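Local coordinates for protein acetylxylan esterase A (Aspergillus awamori, PDB 5X6S) that cleaves acetyl side groups from the xylan backbone by ester hydrolysis, acting as a secreted serine esterase of carbohydrate esterase family 1 in plant biomass breakdown, at residues D158-T163 against D202-P207; M124-A129 against M194-G199; T238-T243 against T255-T260; S68-G73 against G89-S94; G148-N153 against T163-D168. All coordinates share one frame; numbering follows the deposited sequence.

Contact 1: residues D158-T163 against D202-P207; sequences DGWNST and DTTLYP. With NAG (2-acetamido-2-deoxy-beta-D-glucopyranose), chain C.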
# COMPACT_ATOMS: atom_id res chain seq x y z
N ASP A 158 -25.08 -4.80 10.86
CA ASP A 158 -24.79 -5.02 12.28
C ASP A 158 -25.65 -6.18 12.84
O ASP A 158 -26.10 -6.12 13.98
CB ASP A 158 -25.02 -3.74 13.08
CG ASP A 158 -24.59 -3.85 14.55
OD1 ASP A 158 -23.70 -4.65 14.88
OD2 ASP A 158 -25.17 -3.08 15.36
N GLY A 159 -25.81 -7.23 12.03
CA GLY A 159 -26.58 -8.41 12.45
C GLY A 159 -25.66 -9.42 13.11
O GLY A 159 -24.60 -9.74 12.57
N TRP A 160 -26.05 -9.89 14.29
CA TRP A 160 -25.30 -10.96 14.98
C TRP A 160 -25.63 -12.29 14.31
O TRP A 160 -26.80 -12.61 14.15
CB TRP A 160 -25.68 -11.01 16.49
CG TRP A 160 -24.80 -11.96 17.32
CD1 TRP A 160 -25.03 -13.30 17.59
CD2 TRP A 160 -23.58 -11.64 18.00
NE1 TRP A 160 -24.02 -13.82 18.35
CE2 TRP A 160 -23.13 -12.83 18.64
CE3 TRP A 160 -22.82 -10.48 18.12
CZ2 TRP A 160 -21.96 -12.86 19.40
CZ3 TRP A 160 -21.66 -10.52 18.85
CH2 TRP A 160 -21.23 -11.71 19.48
N ASN A 161 -24.63 -13.05 13.90
CA ASN A 161 -24.83 -14.40 13.32
C ASN A 161 -24.50 -15.47 14.38
O ASN A 161 -23.35 -15.77 14.61
CB ASN A 161 -23.96 -14.58 12.08
CG ASN A 161 -24.22 -15.87 11.31
OD1 ASN A 161 -24.13 -16.98 11.85
ND2 ASN A 161 -24.50 -15.72 10.01
N SER A 162 -25.53 -15.98 15.05
CA SER A 162 -25.39 -17.06 16.06
C SER A 162 -24.73 -18.32 15.56
O SER A 162 -23.95 -18.92 16.29
CB SER A 162 -26.77 -17.42 16.61
OG SER A 162 -27.29 -16.30 17.31
N THR A 163 -25.02 -18.75 14.33
CA THR A 163 -24.40 -19.99 13.84
C THR A 163 -22.88 -19.85 13.87
O THR A 163 -22.14 -20.78 14.23
CB THR A 163 -24.85 -20.30 12.40
OG1 THR A 163 -26.26 -20.05 12.27
CG2 THR A 163 -24.60 -21.70 12.09
N ASP A 202 -13.47 -19.88 25.27
CA ASP A 202 -14.38 -18.81 24.85
C ASP A 202 -15.78 -19.39 24.58
O ASP A 202 -15.93 -20.26 23.74
CB ASP A 202 -13.81 -18.18 23.57
CG ASP A 202 -14.41 -16.82 23.26
OD1 ASP A 202 -15.62 -16.58 23.52
OD2 ASP A 202 -13.63 -15.98 22.74
N THR A 203 -16.79 -18.88 25.28
CA THR A 203 -18.16 -19.30 25.09
C THR A 203 -19.04 -18.15 24.57
O THR A 203 -20.25 -18.20 24.69
CB THR A 203 -18.73 -19.87 26.42
OG1 THR A 203 -18.74 -18.87 27.42
CG2 THR A 203 -17.85 -21.04 26.90
N THR A 204 -18.40 -17.11 24.02
CA THR A 204 -19.10 -16.04 23.27
C THR A 204 -18.84 -16.24 21.77
O THR A 204 -19.77 -16.39 20.98
CB THR A 204 -18.59 -14.65 23.68
OG1 THR A 204 -18.88 -14.44 25.07
CG2 THR A 204 -19.23 -13.56 22.86
N LEU A 205 -17.57 -16.25 21.41
CA LEU A 205 -17.12 -16.63 20.08
C LEU A 205 -16.34 -17.92 20.22
O LEU A 205 -15.15 -17.93 20.60
CB LEU A 205 -16.27 -15.54 19.40
CG LEU A 205 -16.92 -14.14 19.35
CD1 LEU A 205 -16.02 -13.16 18.64
CD2 LEU A 205 -18.31 -14.20 18.73
N TYR A 206 -17.02 -19.02 19.90
CA TYR A 206 -16.50 -20.36 20.17
C TYR A 206 -15.19 -20.61 19.44
O TYR A 206 -14.97 -20.11 18.32
CB TYR A 206 -17.58 -21.45 19.93
CG TYR A 206 -18.51 -21.59 21.13
CD1 TYR A 206 -19.54 -20.68 21.36
CD2 TYR A 206 -18.33 -22.63 22.06
CE1 TYR A 206 -20.38 -20.78 22.48
CE2 TYR A 206 -19.15 -22.75 23.17
CZ TYR A 206 -20.17 -21.81 23.38
OH TYR A 206 -20.99 -21.91 24.47
N PRO A 207 -14.29 -21.40 20.07
CA PRO A 207 -12.93 -21.53 19.57
C PRO A 207 -12.78 -22.14 18.18
O PRO A 207 -11.69 -22.07 17.59
CB PRO A 207 -12.23 -22.43 20.64
CG PRO A 207 -13.29 -22.91 21.53
CD PRO A 207 -14.53 -22.12 21.33
C1 NAG C . -24.43 -16.85 9.13
C2 NAG C . -25.41 -16.73 7.95
C3 NAG C . -25.19 -17.83 6.90
C4 NAG C . -23.73 -17.89 6.46
C5 NAG C . -22.80 -17.91 7.69
C6 NAG C . -21.35 -17.77 7.28
C7 NAG C . -27.67 -15.90 8.43
C8 NAG C . -28.98 -16.19 9.09
N2 NAG C . -26.75 -16.84 8.48
O3 NAG C . -26.06 -17.57 5.82
O4 NAG C . -23.39 -19.03 5.68
O5 NAG C . -23.09 -16.92 8.67
O6 NAG C . -20.57 -17.84 8.46
O7 NAG C . -27.49 -14.80 7.89

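Contact 2: residues M124-A129 against M194-G199; sequences MTNVMA and MQIYHG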
# COMPACT_ATOMS: atom_id res chain seq x y z
N MET A 124 -14.16 -7.11 12.94
CA MET A 124 -13.94 -5.99 12.01
C MET A 124 -12.48 -5.96 11.55
O MET A 124 -12.19 -5.62 10.38
CB MET A 124 -14.38 -4.67 12.65
CG MET A 124 -14.11 -3.44 11.76
SD MET A 124 -14.83 -3.53 10.11
CE MET A 124 -16.45 -2.91 10.46
N THR A 125 -11.55 -6.37 12.40
CA THR A 125 -10.17 -6.44 11.96
C THR A 125 -10.01 -7.37 10.76
O THR A 125 -9.33 -7.03 9.78
CB THR A 125 -9.22 -6.80 13.15
OG1 THR A 125 -9.28 -5.75 14.11
CG2 THR A 125 -7.79 -6.94 12.72
N ASN A 126 -10.62 -8.55 10.82
CA ASN A 126 -10.57 -9.48 9.72
C ASN A 126 -11.23 -8.89 8.51
O ASN A 126 -10.74 -9.03 7.45
CB ASN A 126 -11.19 -10.82 10.04
CG ASN A 126 -10.28 -11.69 10.88
OD1 ASN A 126 -9.11 -11.83 10.64
ND2 ASN A 126 -10.84 -12.20 11.91
N VAL A 127 -12.34 -8.22 8.71
CA VAL A 127 -13.08 -7.57 7.59
C VAL A 127 -12.21 -6.50 6.92
O VAL A 127 -12.12 -6.42 5.66
CB VAL A 127 -14.45 -7.04 8.03
CG1 VAL A 127 -15.09 -6.17 6.94
CG2 VAL A 127 -15.40 -8.18 8.37
N MET A 128 -11.53 -5.69 7.72
CA MET A 128 -10.64 -4.62 7.18
C MET A 128 -9.51 -5.21 6.36
O MET A 128 -9.12 -4.68 5.34
CB MET A 128 -10.04 -3.77 8.30
CG MET A 128 -11.04 -2.85 9.05
SD MET A 128 -12.01 -1.76 7.96
CE MET A 128 -10.66 -0.93 7.10
N ALA A 129 -8.93 -6.31 6.85
CA ALA A 129 -7.87 -6.99 6.11
C ALA A 129 -8.35 -7.45 4.71
O ALA A 129 -7.60 -7.41 3.76
CB ALA A 129 -7.34 -8.17 6.91
N MET A 194 -1.19 -11.50 9.11
CA MET A 194 -2.22 -11.74 10.08
C MET A 194 -1.72 -12.49 11.32
O MET A 194 -1.07 -13.52 11.19
CB MET A 194 -3.38 -12.51 9.48
CG MET A 194 -4.01 -11.93 8.24
SD MET A 194 -4.63 -10.22 8.51
CE MET A 194 -5.92 -10.55 9.65
N GLN A 195 -2.09 -12.00 12.49
CA GLN A 195 -1.83 -12.67 13.77
C GLN A 195 -3.13 -12.80 14.49
O GLN A 195 -3.81 -11.79 14.80
CB GLN A 195 -0.85 -11.84 14.61
CG GLN A 195 -0.51 -12.42 15.94
CD GLN A 195 0.45 -11.51 16.71
OE1 GLN A 195 0.09 -10.36 17.07
NE2 GLN A 195 1.67 -11.98 16.92
N ILE A 196 -3.52 -14.05 14.78
CA ILE A 196 -4.85 -14.41 15.29
C ILE A 196 -4.75 -15.03 16.69
O ILE A 196 -4.20 -16.13 16.84
CB ILE A 196 -5.54 -15.42 14.33
CG1 ILE A 196 -5.42 -14.97 12.88
CG2 ILE A 196 -6.98 -15.75 14.78
CD1 ILE A 196 -6.04 -13.61 12.53
N TYR A 197 -5.29 -14.35 17.71
CA TYR A 197 -5.39 -14.88 19.06
C TYR A 197 -6.80 -15.39 19.34
O TYR A 197 -7.78 -14.80 18.91
CB TYR A 197 -5.13 -13.80 20.11
CG TYR A 197 -3.71 -13.28 20.26
CD1 TYR A 197 -3.19 -12.26 19.43
CD2 TYR A 197 -2.89 -13.77 21.27
CE1 TYR A 197 -1.89 -11.76 19.63
CE2 TYR A 197 -1.60 -13.24 21.49
CZ TYR A 197 -1.11 -12.25 20.68
OH TYR A 197 0.16 -11.77 20.93
N HIS A 198 -6.92 -16.43 20.15
CA HIS A 198 -8.23 -16.90 20.60
C HIS A 198 -8.02 -17.73 21.87
O HIS A 198 -6.97 -18.35 22.03
CB HIS A 198 -8.94 -17.74 19.53
CG HIS A 198 -10.43 -17.57 19.50
ND1 HIS A 198 -11.06 -16.84 18.53
CD2 HIS A 198 -11.40 -17.98 20.35
CE1 HIS A 198 -12.36 -16.78 18.78
NE2 HIS A 198 -12.59 -17.49 19.87
N GLY A 199 -9.03 -17.76 22.73
CA GLY A 199 -8.97 -18.56 23.96
C GLY A 199 -9.75 -19.87 23.83
O GLY A 199 -10.82 -19.90 23.21

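Contact 3: residues T238-T243 against T255-T260; sequences TNYETT and TGVGHT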
# COMPACT_ATOMS: atom_id res chain seq x y z
N THR A 238 2.99 -18.86 29.26
CA THR A 238 2.52 -20.17 29.69
C THR A 238 1.11 -20.42 29.20
O THR A 238 0.23 -19.56 29.35
CB THR A 238 2.59 -20.31 31.24
OG1 THR A 238 3.95 -20.10 31.62
CG2 THR A 238 2.10 -21.67 31.73
N ASN A 239 0.92 -21.59 28.57
CA ASN A 239 -0.36 -22.06 28.12
C ASN A 239 -0.90 -21.36 26.87
O ASN A 239 -2.02 -21.63 26.44
CB ASN A 239 -1.39 -22.06 29.23
CG ASN A 239 -1.13 -23.18 30.24
OD1 ASN A 239 -0.56 -24.22 29.91
ND2 ASN A 239 -1.54 -22.95 31.47
N TYR A 240 -0.09 -20.47 26.31
CA TYR A 240 -0.35 -19.96 24.98
C TYR A 240 0.54 -20.77 24.01
O TYR A 240 1.70 -21.02 24.29
CB TYR A 240 0.04 -18.50 24.90
CG TYR A 240 -0.92 -17.52 25.50
CD1 TYR A 240 -1.36 -17.63 26.80
CD2 TYR A 240 -1.36 -16.41 24.76
CE1 TYR A 240 -2.24 -16.71 27.35
CE2 TYR A 240 -2.24 -15.48 25.29
CZ TYR A 240 -2.66 -15.60 26.58
OH TYR A 240 -3.53 -14.66 27.12
N GLU A 241 0.02 -21.11 22.83
CA GLU A 241 0.86 -21.77 21.84
C GLU A 241 0.80 -21.06 20.51
O GLU A 241 -0.28 -20.83 20.00
CB GLU A 241 0.38 -23.23 21.64
CG GLU A 241 1.22 -24.06 20.65
CD GLU A 241 0.49 -25.36 20.27
OE1 GLU A 241 -0.64 -25.27 19.68
OE2 GLU A 241 1.00 -26.46 20.61
N THR A 242 1.97 -20.75 19.95
CA THR A 242 2.06 -20.04 18.67
C THR A 242 2.34 -21.01 17.52
O THR A 242 3.28 -21.77 17.56
CB THR A 242 3.15 -18.94 18.72
OG1 THR A 242 2.83 -17.99 19.75
CG2 THR A 242 3.23 -18.19 17.43
N THR A 243 1.48 -20.98 16.49
CA THR A 243 1.71 -21.70 15.25
C THR A 243 1.98 -20.66 14.14
O THR A 243 1.13 -19.82 13.87
CB THR A 243 0.47 -22.53 14.89
OG1 THR A 243 0.19 -23.47 15.95
CG2 THR A 243 0.70 -23.28 13.57
N THR A 255 -4.84 -21.57 25.89
CA THR A 255 -5.55 -22.57 26.66
C THR A 255 -5.92 -22.05 28.04
O THR A 255 -5.08 -21.48 28.76
CB THR A 255 -4.73 -23.89 26.78
OG1 THR A 255 -4.50 -24.40 25.46
CG2 THR A 255 -5.46 -24.94 27.62
N GLY A 256 -7.20 -22.23 28.37
CA GLY A 256 -7.79 -21.79 29.63
C GLY A 256 -8.27 -20.36 29.67
O GLY A 256 -8.72 -19.89 30.71
N VAL A 257 -8.17 -19.65 28.54
CA VAL A 257 -8.61 -18.24 28.43
C VAL A 257 -9.94 -18.18 27.65
O VAL A 257 -10.16 -18.92 26.67
CB VAL A 257 -7.51 -17.36 27.75
CG1 VAL A 257 -7.95 -15.89 27.56
CG2 VAL A 257 -6.20 -17.43 28.52
N GLY A 258 -10.85 -17.36 28.14
CA GLY A 258 -12.13 -17.15 27.50
C GLY A 258 -12.18 -15.89 26.62
O GLY A 258 -11.22 -15.55 25.91
N HIS A 259 -13.33 -15.25 26.65
CA HIS A 259 -13.60 -14.07 25.85
C HIS A 259 -13.29 -12.83 26.64
O HIS A 259 -13.94 -12.59 27.65
CB HIS A 259 -15.07 -14.05 25.42
CG HIS A 259 -15.34 -13.18 24.23
ND1 HIS A 259 -14.91 -13.50 22.96
CD2 HIS A 259 -15.96 -11.99 24.13
CE1 HIS A 259 -15.27 -12.55 22.12
NE2 HIS A 259 -15.92 -11.62 22.80
N THR A 260 -12.30 -12.02 26.25
CA THR A 260 -11.39 -12.21 25.12
C THR A 260 -9.98 -12.55 25.65
O THR A 260 -9.72 -12.51 26.86
CB THR A 260 -11.24 -10.88 24.31
OG1 THR A 260 -10.82 -9.85 25.21
CG2 THR A 260 -12.53 -10.46 23.68
O HOH W 1 -2.70 -23.42 23.62

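Contact 4: residues S68-G73 against G89-S94; sequences SSPYSG and GGNSNS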
# COMPACT_ATOMS: atom_id res chain seq x y z
N SER A 68 -15.38 4.43 16.14
CA SER A 68 -16.44 4.33 17.15
C SER A 68 -17.76 3.96 16.50
O SER A 68 -18.29 4.69 15.67
CB SER A 68 -16.59 5.65 17.89
OG SER A 68 -17.02 5.39 19.18
N SER A 69 -18.30 2.82 16.88
CA SER A 69 -19.50 2.29 16.24
C SER A 69 -20.67 3.26 16.37
O SER A 69 -20.86 3.86 17.44
CB SER A 69 -19.91 0.96 16.83
OG SER A 69 -21.12 0.53 16.22
N PRO A 70 -21.41 3.44 15.26
CA PRO A 70 -22.57 4.30 15.30
C PRO A 70 -23.82 3.60 15.85
O PRO A 70 -24.87 4.27 15.99
CB PRO A 70 -22.81 4.64 13.83
CG PRO A 70 -22.36 3.38 13.11
CD PRO A 70 -21.17 2.88 13.91
N TYR A 71 -23.75 2.30 16.10
CA TYR A 71 -24.98 1.54 16.38
C TYR A 71 -25.33 1.37 17.84
O TYR A 71 -24.49 1.29 18.76
CB TYR A 71 -24.98 0.18 15.68
CG TYR A 71 -24.70 0.28 14.20
CD1 TYR A 71 -25.61 0.89 13.34
CD2 TYR A 71 -23.49 -0.23 13.65
CE1 TYR A 71 -25.34 1.00 11.97
CE2 TYR A 71 -23.22 -0.12 12.29
CZ TYR A 71 -24.13 0.51 11.45
OH TYR A 71 -23.89 0.65 10.11
N SER A 72 -26.63 1.29 18.07
CA SER A 72 -27.13 0.93 19.38
C SER A 72 -26.55 -0.45 19.76
O SER A 72 -26.62 -1.39 18.99
CB SER A 72 -28.67 0.88 19.33
OG SER A 72 -29.12 0.67 20.64
N GLY A 73 -25.95 -0.55 20.94
CA GLY A 73 -25.40 -1.83 21.35
C GLY A 73 -23.89 -1.85 21.12
O GLY A 73 -23.17 -2.70 21.69
N GLY A 89 -19.12 1.17 1.05
CA GLY A 89 -19.76 2.28 1.79
C GLY A 89 -20.16 1.97 3.21
O GLY A 89 -20.75 2.82 3.90
N GLY A 90 -19.86 0.76 3.68
CA GLY A 90 -20.21 0.36 5.04
C GLY A 90 -19.22 0.86 6.08
O GLY A 90 -18.29 1.63 5.72
N ASN A 91 -19.38 0.46 7.35
CA ASN A 91 -18.49 0.83 8.43
C ASN A 91 -17.03 0.67 8.02
O ASN A 91 -16.20 1.50 8.32
CB ASN A 91 -18.66 -0.02 9.69
CG ASN A 91 -19.91 0.25 10.50
OD1 ASN A 91 -20.16 -0.47 11.41
ND2 ASN A 91 -20.66 1.28 10.21
N SER A 92 -16.73 -0.44 7.38
CA SER A 92 -15.35 -0.72 6.99
C SER A 92 -14.72 0.35 6.07
O SER A 92 -13.53 0.72 6.22
CB SER A 92 -15.26 -2.11 6.38
OG SER A 92 -16.20 -2.28 5.33
N ASN A 93 -15.52 0.84 5.14
CA ASN A 93 -15.17 1.93 4.24
C ASN A 93 -14.85 3.22 5.03
O ASN A 93 -13.90 3.89 4.76
CB ASN A 93 -16.29 2.16 3.24
CG ASN A 93 -15.84 2.76 1.90
OD1 ASN A 93 -16.46 2.53 0.89
ND2 ASN A 93 -14.76 3.49 1.90
N SER A 94 -15.67 3.51 6.03
CA SER A 94 -15.41 4.62 6.89
C SER A 94 -14.06 4.52 7.58
O SER A 94 -13.31 5.50 7.59
CB SER A 94 -16.54 4.74 7.92
OG SER A 94 -17.74 5.18 7.27
O HOH W 2 -22.00 -0.44 7.81

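Contact 5: residues G148-N153 against T163-D168; sequences GCFYSN and TCAQGD. With NAG (2-acetamido-2-deoxy-beta-D-glucopyranose), chain C.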
# COMPACT_ATOMS: atom_id res chain seq x y z
N GLY A 148 -16.33 -12.56 6.93
CA GLY A 148 -17.52 -13.06 6.27
C GLY A 148 -18.22 -14.14 7.06
O GLY A 148 -19.24 -14.61 6.63
N CYS A 149 -17.71 -14.51 8.24
CA CYS A 149 -18.43 -15.42 9.14
C CYS A 149 -19.72 -14.80 9.68
O CYS A 149 -20.70 -15.50 9.98
CB CYS A 149 -17.49 -15.88 10.27
SG CYS A 149 -18.03 -17.37 11.21
N PHE A 150 -19.76 -13.46 9.79
CA PHE A 150 -20.97 -12.78 10.24
C PHE A 150 -21.83 -12.29 9.10
O PHE A 150 -22.81 -11.57 9.33
CB PHE A 150 -20.69 -11.62 11.23
CG PHE A 150 -20.90 -11.97 12.68
CD1 PHE A 150 -20.52 -13.23 13.19
CD2 PHE A 150 -21.44 -11.04 13.56
CE1 PHE A 150 -20.68 -13.54 14.53
CE2 PHE A 150 -21.59 -11.33 14.92
CZ PHE A 150 -21.21 -12.60 15.41
N TYR A 151 -21.48 -12.69 7.89
CA TYR A 151 -22.38 -12.50 6.73
C TYR A 151 -23.85 -12.64 7.13
O TYR A 151 -24.24 -13.59 7.84
CB TYR A 151 -22.02 -13.51 5.64
CG TYR A 151 -22.98 -13.59 4.49
CD1 TYR A 151 -22.91 -12.69 3.42
CD2 TYR A 151 -23.97 -14.60 4.45
CE1 TYR A 151 -23.78 -12.79 2.33
CE2 TYR A 151 -24.85 -14.71 3.39
CZ TYR A 151 -24.77 -13.83 2.34
OH TYR A 151 -25.66 -13.97 1.32
N SER A 152 -24.66 -11.69 6.70
CA SER A 152 -26.11 -11.78 6.85
C SER A 152 -26.75 -12.18 5.52
O SER A 152 -26.61 -11.48 4.51
CB SER A 152 -26.74 -10.47 7.32
OG SER A 152 -28.12 -10.49 7.06
N ASN A 153 -27.46 -13.33 5.54
CA ASN A 153 -28.18 -13.78 4.36
C ASN A 153 -29.37 -12.92 3.95
O ASN A 153 -29.95 -13.19 2.92
CB ASN A 153 -28.55 -15.29 4.42
CG ASN A 153 -29.61 -15.63 5.47
OD1 ASN A 153 -30.37 -14.79 5.94
ND2 ASN A 153 -29.65 -16.89 5.83
N THR A 163 -25.02 -18.75 14.33
CA THR A 163 -24.40 -19.99 13.84
C THR A 163 -22.88 -19.85 13.87
O THR A 163 -22.14 -20.78 14.23
CB THR A 163 -24.85 -20.30 12.40
OG1 THR A 163 -26.26 -20.05 12.27
CG2 THR A 163 -24.60 -21.70 12.09
N CYS A 164 -22.40 -18.67 13.42
CA CYS A 164 -20.97 -18.38 13.40
C CYS A 164 -20.44 -18.32 14.83
O CYS A 164 -19.50 -19.04 15.16
CB CYS A 164 -20.68 -17.07 12.66
SG CYS A 164 -18.98 -16.54 12.78
N ALA A 165 -21.05 -17.49 15.66
CA ALA A 165 -20.56 -17.25 17.05
C ALA A 165 -20.49 -18.58 17.85
O ALA A 165 -19.55 -18.82 18.62
CB ALA A 165 -21.43 -16.25 17.75
N GLN A 166 -21.49 -19.44 17.64
CA GLN A 166 -21.51 -20.76 18.33
C GLN A 166 -20.46 -21.73 17.84
O GLN A 166 -20.24 -22.79 18.47
CB GLN A 166 -22.89 -21.43 18.21
CG GLN A 166 -23.99 -20.78 19.01
CD GLN A 166 -25.35 -21.02 18.37
OE1 GLN A 166 -25.50 -21.90 17.48
NE2 GLN A 166 -26.34 -20.24 18.77
N GLY A 167 -19.81 -21.42 16.72
CA GLY A 167 -18.76 -22.26 16.17
C GLY A 167 -19.30 -23.34 15.24
O GLY A 167 -18.62 -24.36 14.99
N ASP A 168 -20.54 -23.12 14.74
CA ASP A 168 -21.25 -24.07 13.88
C ASP A 168 -21.02 -23.87 12.38
O ASP A 168 -21.57 -24.63 11.57
CB ASP A 168 -22.74 -24.11 14.23
CG ASP A 168 -22.99 -24.68 15.62
OD1 ASP A 168 -22.23 -25.57 15.98
OD2 ASP A 168 -23.88 -24.21 16.35
C1 NAG C . -24.43 -16.85 9.13
C2 NAG C . -25.41 -16.73 7.95
C3 NAG C . -25.19 -17.83 6.90
C4 NAG C . -23.73 -17.89 6.46
C5 NAG C . -22.80 -17.91 7.69
C6 NAG C . -21.35 -17.77 7.28
C7 NAG C . -27.67 -15.90 8.43
C8 NAG C . -28.98 -16.19 9.09
N2 NAG C . -26.75 -16.84 8.48
O3 NAG C . -26.06 -17.57 5.82
O4 NAG C . -23.39 -19.03 5.68
O5 NAG C . -23.09 -16.92 8.67
O6 NAG C . -20.57 -17.84 8.46
O7 NAG C . -27.49 -14.80 7.89

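Contact 1: residues D158-T163 against D202-P207
W160 meets the loop D202-P207 through the far end of its six-membered ring. CH2 and CZ2 of W160 both lie 3.9 Å from CD2 of L205, which approaches the indole at a slant, while CG2 of T204 sits 4.3 Å from W160 CH2, at the ring edge and near its plane. The contact is purely apolar and small, 89 Å² over both sides. W160 CG stands anti to the backbone N (chi1 -172°), which carries the indole out to the loop although CB itself does not point there.

The next shell fixes each partner. F150 meets the W160 ring edge-to-face, and A165 and M123 touch both W160 and L205. On the loop side, OD1 of D202 accepts two backbone amides: T204 N at 2.9 Å, nearly in line with the C-O bond, and L205 N at 2.9 Å, from 53° out of the carboxylate plane. These make an Asx turn and an Asx motif. On the other segment, N161 caps helix 162-165 through OD1, which accepts from C164 N, and its ND2 is joined to C1 of the N-acetylglucosamine.

The other carboxylate oxygen, OD2 of D202, bonds H259 ND1, as in the acid-histidine pair of a charge relay. Two amides on OD1 therefore hold the orientation of the carboxylate toward H259, and W160 packs against the same loop from the glycan-bearing side.

Contact 2: residues M124-A129 against M194-G199
In the alpha/beta-hydrolase core, the helix that follows the probable nucleophile elbow packs on the central sheet, and here helix 120-131 meets strand 193-199 through N126, A129, M194 and I196. The short segments run nearly antiparallel, at 163° between their directions, with axes 10.8 Å apart. A spacing of this size fits a single layer of side chains.

M194 contributes the largest buried area to that layer, 56 Å². Its chain bends at both chi2 (-57°) and chi3 (-67°), which folds the thioether up under the helix: SD lies 3.8 Å from CB of A129, and CE reaches 3.6 Å from OD1 of N126. CD1 of I196 approaches the same OD1 at 4.0 Å, so two methyl groups border the amide oxygen. Polar needs of this buried amide are met from outside the pair, by W217 NE1 donating to OD1 and by V145 O accepting from ND2. The amide therefore ties the helix both to the loop at V145 and to helix 208-221, whose W217 also touches A129 and M194.

V141 of the neighbouring strand 138-142 touches both N126 and I196, extending the layer across the sheet. All four contacting residues are buried close to the centre of the chain, an interface typical of the helix-on-sheet layering of the alpha/beta-hydrolase fold.

Contact 3: residues T238-T243 against T255-T260
N239 and T255 meet at the open end of the antiparallel hairpin formed by strands 240-246 and 249-254, at one side of the alpha/beta-hydrolase sheet. Their CA atoms, 5.4 Å apart, are the nearest CA pair between the segments. A single direct hydrogen bond joins them, T255 N to N239 O at 2.9 Å, with the donor nearly in line with the carbonyl (C=O...N angle 163°).

The firmer packing lies one step inward. Y240 is buried, and its CB points away from the loop, yet the ring swings back so that OH comes within 4.1 Å of CG2 of V257. The two side chains cross at about a right angle, and V257, whose CB points toward the strand, presents that one methyl obliquely to the ring, with CE1 of Y240 4.2 Å from it. I252 and A254 of the adjoining strand also touch Y240, and H264 meets its ring.

By contrast, N239 and T255 are both solvent-exposed. A water there bonds OG1 of T255 and makes a weak bond to N239 O. Past V257 the loop leads on to H259, whose NE2 is hydrogen-bonded to S119 OG, consistent with the histidine of a Ser-His-Asp triad. With a chi1 of -60°, T255 turns OG1 beside its own backbone N, where the water meets OG1 at 2.8 Å.

Contact 4: residues S68-G73 against G89-S94
The side-chain amide of N91 is gripped by groups on both of its polar atoms: OD1 accepts from D77 N, ND2 donates to T15 OG1, and the Y71 ring borders both. OD1 of N91 lies 3.2 Å from CE2 of Y71, at the ring edge and near its plane. ND2 of N91 lies 3.3 Å from Y71 OH. Ring and amide planes are 32° apart, and the two side chains come at each other from opposite directions.

P70 adds an apolar wall. Its CG lies 4.0 Å from N91 ND2 and also covers one face of the Y71 ring, 3.6 Å above the plane and over its centre, which is a CH-pi type of packing between chain neighbours. The turn bringing these two rings together is an ST turn, in which Y71 N donates to S69 OG at 3.2 Å and a nearly straight 171°.

A water completes the link from tyrosine to helix: it accepts from N91 N at 2.8 Å and bonds Y71 OH at 3.2 Å. Since N91 follows the N-cap residue G90, its backbone N-H belongs to the first turn of helix 91-106, where such groups lack acceptors within the helix. The loop after strand 63-68 is thus joined to the helix start through one buried side-chain amide, with outside hydrogen bonds at both of its polar atoms, and one bridging water.

Contact 5: residues G148-N153 against T163-D168
A disulfide spans the contact at its centre: SG of C149 and SG of C164 are 2.0 Å apart, with a C-S-S-C torsion of 117°, wider than the usual value near 90°. Both cysteines hold SG anti to the backbone N. The bond joins the turn G148-Y151 covalently to helix 162-165, with the CA atoms of C149 and C164 5.8 Å apart.

The F150 ring lies beside the bridge. C164 SG sits in the ring plane at its edge, 88° off the normal and 4.9 Å from the centroid, a Cys sulfur-aromatic contact, and CE1 of F150 comes 4.3 Å from A165 CB. Beyond these residues the helix closes with a Schellman motif, its G167 at positive phi.

The N-acetylglucosamine on N161 reaches back to the same loop, 148-153. Its O6 donates to C149 O at 2.8 Å, while N153 N donates to O7 of its acetamido group at 2.8 Å, almost straight at 178°. The edge of the Y151 ring faces the sugar's O3. One disulfide and these two hydrogen bonds therefore tie the loop to helix 162-165 and to the sugar on N161, and should limit their relative movement.

How the contacts relate
Along the chain contact 4 closes first, contact 5 is nested within the loop closed by contact 2, contact 1 alternates with both, and contact 3 follows last. Contact 2 lies near the middle of the fold, about 4 Å from the chain centre, while the others lie 14 to 18 Å out. Contacts 1 and 5, with centres about 7 Å apart, share T163, helix 162-165 and the glycan. Contacts 2 and 3 reach the same sheet, and contacts 2 and 4 meet where helices 120-131 and 91-106 touch. Contacts 1 and 3 touch where the loop carrying D202 meets the one carrying H259, the probable charge-relay partners of S119; contacts 3 and 4 lie about 30 Å apart between centres, on opposite sides of the chain's centre.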